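Local structure of putative NAD dependent dehydrogenase (Micromonospora echinospora, 6NOR) at residues 213-218 with 341-346; 75-80 with 99-104. The protein binds NAD and probably acts as an oxidoreductase in the biosynthesis of the antibiotic gentamicin. All coordinates share one frame; numbering follows the deposited sequence.

Contact 1. Residues 213-218 with 341-346; sequences PAIRAV and VETLEA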
ATOM      1  N   PRO A 213       9.180  29.859  -0.612  1.00 25.41           N
ATOM      2  CA  PRO A 213      10.173  30.658  -1.327  1.00 23.17           C
ATOM      3  C   PRO A 213       9.587  31.340  -2.558  1.00 28.54           C
ATOM      4  O   PRO A 213       8.509  30.951  -3.014  1.00 28.66           O
ATOM      5  CB  PRO A 213      11.219  29.615  -1.735  1.00 17.65           C
ATOM      6  CG  PRO A 213      10.446  28.377  -1.919  1.00 20.79           C
ATOM      7  CD  PRO A 213       9.383  28.412  -0.854  1.00 24.71           C
ATOM      8  N   ALA A 214      10.293  32.343  -3.079  1.00 28.10           N
ATOM      9  CA  ALA A 214       9.867  33.066  -4.272  1.00 22.81           C
ATOM     10  C   ALA A 214       9.828  32.161  -5.492  1.00 22.59           C
ATOM     11  O   ALA A 214      10.669  31.287  -5.646  1.00 26.14           O
ATOM     12  CB  ALA A 214      10.794  34.236  -4.539  1.00 26.64           C
ATOM     13  N   ILE A 215       8.847  32.378  -6.353  1.00 22.26           N
ATOM     14  CA  ILE A 215       8.757  31.667  -7.610  1.00 22.36           C
ATOM     15  C   ILE A 215       9.420  32.463  -8.726  1.00 27.62           C
ATOM     16  O   ILE A 215       9.065  33.601  -8.969  1.00 34.95           O
ATOM     17  CB  ILE A 215       7.302  31.390  -7.964  1.00 22.36           C
ATOM     18  CG1 ILE A 215       6.722  30.428  -6.932  1.00 22.60           C
ATOM     19  CG2 ILE A 215       7.183  30.884  -9.403  1.00 22.55           C
ATOM     20  CD1 ILE A 215       5.323  29.989  -7.199  1.00 23.01           C
ATOM     21  N   ARG A 216      10.383  31.860  -9.406  1.00 28.09           N
ATOM     22  CA  ARG A 216      11.114  32.559 -10.457  1.00 27.08           C
ATOM     23  C   ARG A 216      10.455  32.422 -11.831  1.00 25.26           C
ATOM     24  O   ARG A 216      10.326  33.398 -12.550  1.00 29.01           O
ATOM     25  CB  ARG A 216      12.554  32.059 -10.518  1.00 32.09           C
ATOM     26  CG  ARG A 216      13.425  32.797 -11.530  1.00 44.23           C
ATOM     27  CD  ARG A 216      14.839  32.223 -11.608  1.00 53.37           C
ATOM     28  NE  ARG A 216      15.539  32.308 -10.331  1.00 62.71           N
ATOM     29  CZ  ARG A 216      16.054  33.429  -9.836  1.00 67.68           C
ATOM     30  NH1 ARG A 216      15.948  34.569 -10.512  1.00 69.74           N
ATOM     31  NH2 ARG A 216      16.673  33.413  -8.663  1.00 69.92           N
ATOM     32  N   ALA A 217      10.041  31.221 -12.207  1.00 19.45           N
ATOM     33  CA  ALA A 217       9.381  31.038 -13.500  1.00 21.00           C
ATOM     34  C   ALA A 217       8.312  29.937 -13.482  1.00 20.86           C
ATOM     35  O   ALA A 217       8.252  29.136 -12.566  1.00 24.70           O
ATOM     36  CB  ALA A 217      10.410  30.748 -14.570  1.00 18.15           C
ATOM     37  N   VAL A 218       7.478  29.912 -14.510  1.00 18.12           N
ATOM     38  CA  VAL A 218       6.383  28.974 -14.617  1.00 18.14           C
ATOM     39  C   VAL A 218       6.274  28.487 -16.054  1.00 23.93           C
ATOM     40  O   VAL A 218       6.481  29.253 -16.993  1.00 27.70           O
ATOM     41  CB  VAL A 218       5.041  29.616 -14.177  1.00 20.70           C
ATOM     42  CG1 VAL A 218       3.898  28.682 -14.398  1.00 21.68           C
ATOM     43  CG2 VAL A 218       5.080  29.998 -12.706  1.00 23.48           C
ATOM     44  N   VAL A 341      -2.231  33.660  -6.803  1.00 20.27           N
ATOM     45  CA  VAL A 341      -2.955  34.249  -7.924  1.00 21.13           C
ATOM     46  C   VAL A 341      -2.009  34.590  -9.090  1.00 17.81           C
ATOM     47  O   VAL A 341      -2.346  34.365 -10.246  1.00 17.85           O
ATOM     48  CB  VAL A 341      -3.746  35.523  -7.500  1.00 23.55           C
ATOM     49  CG1 VAL A 341      -4.333  36.207  -8.704  1.00 20.51           C
ATOM     50  CG2 VAL A 341      -4.867  35.167  -6.525  1.00 17.77           C
ATOM     51  N   GLU A 342      -0.828  35.112  -8.804  1.00 17.79           N
ATOM     52  CA  GLU A 342       0.046  35.475  -9.909  1.00 33.76           C
ATOM     53  C   GLU A 342       0.716  34.258 -10.528  1.00 28.79           C
ATOM     54  O   GLU A 342       0.987  34.250 -11.727  1.00 27.03           O
ATOM     55  CB  GLU A 342       1.098  36.504  -9.493  1.00 44.77           C
ATOM     56  CG  GLU A 342       1.750  36.293  -8.175  1.00 58.81           C
ATOM     57  CD  GLU A 342       2.255  37.603  -7.585  1.00 74.39           C
ATOM     58  OE1 GLU A 342       1.679  38.661  -7.915  1.00 80.66           O
ATOM     59  OE2 GLU A 342       3.233  37.581  -6.806  1.00 85.43           O
ATOM     60  N   THR A 343       0.948  33.222  -9.733  1.00 21.96           N
ATOM     61  CA  THR A 343       1.426  31.979 -10.299  1.00 17.84           C
ATOM     62  C   THR A 343       0.423  31.424 -11.295  1.00 17.89           C
ATOM     63  O   THR A 343       0.796  31.045 -12.395  1.00 17.94           O
ATOM     64  CB  THR A 343       1.703  30.925  -9.240  1.00 25.69           C
ATOM     65  OG1 THR A 343       2.662  31.432  -8.302  1.00 24.76           O
ATOM     66  CG2 THR A 343       2.299  29.700  -9.921  1.00 22.16           C
ATOM     67  N   LEU A 344      -0.857  31.421 -10.936  1.00 17.87           N
ATOM     68  CA  LEU A 344      -1.877  30.899 -11.847  1.00 17.92           C
ATOM     69  C   LEU A 344      -2.024  31.751 -13.098  1.00 21.99           C
ATOM     70  O   LEU A 344      -2.266  31.225 -14.189  1.00 25.63           O
ATOM     71  CB  LEU A 344      -3.241  30.801 -11.161  1.00 17.89           C
ATOM     72  CG  LEU A 344      -3.404  29.823  -9.994  1.00 19.01           C
ATOM     73  CD1 LEU A 344      -4.838  29.853  -9.489  1.00 17.83           C
ATOM     74  CD2 LEU A 344      -3.024  28.435 -10.426  1.00 17.87           C
ATOM     75  N   GLU A 345      -1.910  33.065 -12.949  1.00 17.96           N
ATOM     76  CA  GLU A 345      -2.027  33.938 -14.108  1.00 33.54           C
ATOM     77  C   GLU A 345      -0.822  33.709 -15.020  1.00 28.72           C
ATOM     78  O   GLU A 345      -0.963  33.659 -16.230  1.00 29.85           O
ATOM     79  CB  GLU A 345      -2.153  35.409 -13.684  1.00 45.76           C
ATOM     80  CG  GLU A 345      -1.536  36.424 -14.647  1.00 64.32           C
ATOM     81  CD  GLU A 345      -2.464  36.787 -15.800  1.00 80.03           C
ATOM     82  OE1 GLU A 345      -3.569  36.201 -15.871  1.00 84.96           O
ATOM     83  OE2 GLU A 345      -2.089  37.642 -16.638  1.00 89.42           O
ATOM     84  N   ALA A 346       0.351  33.515 -14.430  1.00 20.54           N
ATOM     85  CA  ALA A 346       1.543  33.212 -15.207  1.00 19.41           C
ATOM     86  C   ALA A 346       1.396  31.880 -15.932  1.00 21.33           C
ATOM     87  O   ALA A 346       1.746  31.767 -17.096  1.00 25.40           O
ATOM     88  CB  ALA A 346       2.767  33.200 -14.324  1.00 18.02           C
TER

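Contact 2. Residues 75-80 with 99-104; sequences TTLDEA and EPIAAQ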
ATOM      1  N   THR A  75     -31.958  37.300   0.379  1.00 26.96           N
ATOM      2  CA  THR A  75     -31.416  37.275  -0.963  1.00 25.83           C
ATOM      3  C   THR A  75     -30.602  38.528  -1.188  1.00 25.62           C
ATOM      4  O   THR A  75     -29.994  38.706  -2.229  1.00 32.37           O
ATOM      5  CB  THR A  75     -32.523  37.167  -2.025  1.00 24.66           C
ATOM      6  OG1 THR A  75     -33.455  38.231  -1.841  1.00 27.35           O
ATOM      7  CG2 THR A  75     -33.262  35.859  -1.887  1.00 23.59           C
ATOM      8  N   THR A  76     -30.566  39.382  -0.182  1.00 26.44           N
ATOM      9  CA  THR A  76     -29.890  40.666  -0.270  1.00 27.94           C
ATOM     10  C   THR A  76     -28.769  40.744   0.739  1.00 29.50           C
ATOM     11  O   THR A  76     -29.016  40.767   1.937  1.00 33.78           O
ATOM     12  CB  THR A  76     -30.860  41.841   0.007  1.00 34.34           C
ATOM     13  OG1 THR A  76     -32.050  41.684  -0.768  1.00 38.45           O
ATOM     14  CG2 THR A  76     -30.212  43.166  -0.314  1.00 34.77           C
ATOM     15  N   LEU A  77     -27.540  40.817   0.255  1.00 29.70           N
ATOM     16  CA  LEU A  77     -26.383  40.971   1.120  1.00 29.56           C
ATOM     17  C   LEU A  77     -26.541  42.151   2.081  1.00 36.39           C
ATOM     18  O   LEU A  77     -26.053  42.120   3.204  1.00 39.59           O
ATOM     19  CB  LEU A  77     -25.112  41.134   0.272  1.00 27.00           C
ATOM     20  CG  LEU A  77     -23.825  41.301   1.076  1.00 28.51           C
ATOM     21  CD1 LEU A  77     -23.578  40.058   1.915  1.00 25.71           C
ATOM     22  CD2 LEU A  77     -22.631  41.588   0.179  1.00 29.31           C
ATOM     23  N   ASP A  78     -27.251  43.182   1.644  1.00 39.07           N
ATOM     24  CA  ASP A  78     -27.383  44.398   2.432  1.00 39.15           C
ATOM     25  C   ASP A  78     -28.237  44.212   3.671  1.00 29.62           C
ATOM     26  O   ASP A  78     -28.042  44.905   4.662  1.00 27.22           O
ATOM     27  CB  ASP A  78     -27.956  45.524   1.574  1.00 49.44           C
ATOM     28  CG  ASP A  78     -26.871  46.341   0.895  1.00 61.12           C
ATOM     29  OD1 ASP A  78     -25.800  46.529   1.513  1.00 67.21           O
ATOM     30  OD2 ASP A  78     -27.081  46.787  -0.256  1.00 64.75           O
ATOM     31  N   GLU A  79     -29.181  43.284   3.617  1.00 29.39           N
ATOM     32  CA  GLU A  79     -30.013  43.024   4.775  1.00 32.98           C
ATOM     33  C   GLU A  79     -29.151  42.456   5.911  1.00 32.69           C
ATOM     34  O   GLU A  79     -29.252  42.891   7.055  1.00 36.31           O
ATOM     35  CB  GLU A  79     -31.158  42.076   4.419  1.00 34.17           C
ATOM     36  CG  GLU A  79     -32.155  41.908   5.544  1.00 38.25           C
ATOM     37  CD  GLU A  79     -33.407  41.159   5.133  1.00 44.98           C
ATOM     38  OE1 GLU A  79     -34.342  41.077   5.951  1.00 51.81           O
ATOM     39  OE2 GLU A  79     -33.460  40.646   4.001  1.00 46.26           O
ATOM     40  N   ALA A  80     -28.271  41.516   5.576  1.00 30.23           N
ATOM     41  CA  ALA A  80     -27.389  40.905   6.562  1.00 27.29           C
ATOM     42  C   ALA A  80     -26.376  41.899   7.093  1.00 28.55           C
ATOM     43  O   ALA A  80     -25.980  41.825   8.251  1.00 32.97           O
ATOM     44  CB  ALA A  80     -26.663  39.693   5.959  1.00 25.41           C
ATOM     45  N   GLU A  99     -14.925  39.031  -5.682  1.00 18.09           N
ATOM     46  CA  GLU A  99     -14.398  40.387  -5.522  1.00 26.10           C
ATOM     47  C   GLU A  99     -15.478  41.446  -5.183  1.00 20.91           C
ATOM     48  O   GLU A  99     -15.288  42.197  -4.247  1.00 23.16           O
ATOM     49  CB  GLU A  99     -13.615  40.806  -6.770  1.00 33.20           C
ATOM     50  CG  GLU A  99     -12.663  41.981  -6.541  1.00 41.16           C
ATOM     51  CD  GLU A  99     -13.356  43.329  -6.631  1.00 52.48           C
ATOM     52  OE1 GLU A  99     -14.325  43.440  -7.412  1.00 57.62           O
ATOM     53  OE2 GLU A  99     -12.945  44.271  -5.915  1.00 59.63           O
ATOM     54  N   PRO A 100     -16.592  41.521  -5.943  1.00 18.25           N
ATOM     55  CA  PRO A 100     -17.598  42.520  -5.554  1.00 18.44           C
ATOM     56  C   PRO A 100     -18.146  42.292  -4.141  1.00 24.82           C
ATOM     57  O   PRO A 100     -18.285  43.232  -3.357  1.00 28.09           O
ATOM     58  CB  PRO A 100     -18.724  42.326  -6.572  1.00 18.38           C
ATOM     59  CG  PRO A 100     -18.150  41.503  -7.665  1.00 18.34           C
ATOM     60  CD  PRO A 100     -16.988  40.760  -7.147  1.00 18.25           C
ATOM     61  N   ILE A 101     -18.454  41.041  -3.827  1.00 23.11           N
ATOM     62  CA  ILE A 101     -19.057  40.723  -2.547  1.00 18.28           C
ATOM     63  C   ILE A 101     -18.091  41.005  -1.401  1.00 20.39           C
ATOM     64  O   ILE A 101     -18.466  41.625  -0.411  1.00 24.42           O
ATOM     65  CB  ILE A 101     -19.535  39.258  -2.515  1.00 18.23           C
ATOM     66  CG1 ILE A 101     -20.775  39.102  -3.397  1.00 18.29           C
ATOM     67  CG2 ILE A 101     -19.878  38.826  -1.111  1.00 18.21           C
ATOM     68  CD1 ILE A 101     -21.293  37.663  -3.484  1.00 18.24           C
ATOM     69  N   ALA A 102     -16.842  40.579  -1.538  1.00 18.17           N
ATOM     70  CA  ALA A 102     -15.860  40.828  -0.483  1.00 19.75           C
ATOM     71  C   ALA A 102     -15.525  42.293  -0.355  1.00 20.38           C
ATOM     72  O   ALA A 102     -15.205  42.747   0.731  1.00 22.26           O
ATOM     73  CB  ALA A 102     -14.584  40.036  -0.727  1.00 19.92           C
ATOM     74  N   ALA A 103     -15.574  43.031  -1.463  1.00 22.32           N
ATOM     75  CA  ALA A 103     -15.280  44.465  -1.419  1.00 24.63           C
ATOM     76  C   ALA A 103     -16.366  45.204  -0.635  1.00 18.39           C
ATOM     77  O   ALA A 103     -16.090  46.129   0.107  1.00 18.43           O
ATOM     78  CB  ALA A 103     -15.159  45.036  -2.813  1.00 18.33           C
ATOM     79  N   GLN A 104     -17.602  44.768  -0.803  1.00 18.42           N
ATOM     80  CA  GLN A 104     -18.726  45.375  -0.099  1.00 26.96           C
ATOM     81  C   GLN A 104     -18.737  44.998   1.397  1.00 24.34           C
ATOM     82  O   GLN A 104     -19.058  45.817   2.247  1.00 25.53           O
ATOM     83  CB  GLN A 104     -20.030  44.961  -0.761  1.00 31.81           C
ATOM     84  CG  GLN A 104     -21.262  45.583  -0.162  1.00 41.55           C
ATOM     85  CD  GLN A 104     -22.533  45.063  -0.799  1.00 48.48           C
ATOM     86  OE1 GLN A 104     -22.502  44.452  -1.876  1.00 46.95           O
ATOM     87  NE2 GLN A 104     -23.661  45.298  -0.133  1.00 45.11           N
TER

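Contact 1. Residues 213-218 with 341-346
Val218 and Thr343 make the broadest part of this contact, a worked example of a helix laid on one face of a beta-sheet. CG2 of Val218 meets the methyl CG2 of Thr343 at 3.9 Å, the two side chains crossing at about a right angle. One turn further along helix 334-353, CB of Ala346 lies 4.2 Å from CB of Val218; consistent with the small size of alanine, CA of Val218 and CA of Ala346 come within 6.5 Å. Strand 215-218 and helix 341-346 run in nearly the same direction, at 25°, with axes 8.8 Å apart. Ile215 adds its CD1 methyl, which sits 3.2 Å from OG1 of Thr343, close for a methyl and a hydroxyl. With chi1 at -58° that hydroxyl stands beside its own backbone N, where it is hydrogen-bonded to the carbonyl O of Ala339. A classic beta bulge, in which Arg216 and Ala217 both face Glu240, lies between Ile215 and Val218; the extra residue turns both side chains to the helix. The buried threonine satisfies its hydroxyl within its own helix, so both its branches can lie against aliphatic side chains of the strand, and the contact rests on van der Waals packing.

Contact 2. Residues 75-80 with 99-104
Leu77 and Gln104 both carry CG anti to the backbone N, with chi1 values of -180° and -177°, and these torsions send the two side chains at each other from opposite directions between the two helices. The setting is the NAD-binding Rossmann fold: the short helix 77-81 follows strand 72-74 at one edge of the parallel sheet, and helix 98-107 follows strand 86-91. Gln104 stays extended beyond CG, so its amide reaches past the end of the leucine. There CD2 of Leu77 lies 3.5 Å from OE1 of Gln104 and 3.6 Å from its CD, the methyl standing over the face of the amide.

On the inner side of this pair, the same leucine methyl packs at 4.1 Å on CG2 of Ile101, the branch that lies anti to the isoleucine's backbone N and is the one that reaches Leu77. Leu77 and Ile101 also both touch Val30, at the end of strand 25-30, which makes the apolar half of the contact continuous with the sheet beneath. Ile101 in turn touches the bound NAD, which is consistent with a second-shell place for Leu77 behind it.

The outer half is polar. The CB of exposed Asp78 points neither at helix 98-107 nor away from it, but its carboxylate comes nearer. It crosses the Gln104 side chain at about a right angle, and the carboxylate and amide planes are turned 55° apart. The contact therefore grades from a buried isoleucine near the cofactor to charged and polar groups at the surface, where OD1 of Asp78 lies 3.0 Å from NE2 of Gln104.

Contact 1 lays a helix on a sheet, whereas contact 2 joins two helices that lie beside the parallel sheet, and the two belong to different parts of the chain. Contact 2 falls within the NAD-binding Rossmann region, while contact 1 joins helix 334-353 to strand 215-223 of the mixed sheet, a strand that begins within the GFO/IDH/MocA C-terminal domain. Their centres are about 30 Å apart and their nearest atoms about 10 Å, with no touch between them. Along the chain they come in series, contact 2 closing before contact 1 opens. Their relation to the cofactor also differs: the side chain of Ile101 in contact 2 is about 4 Å from NAD, while contact 1 lies away from the NAD-binding residues.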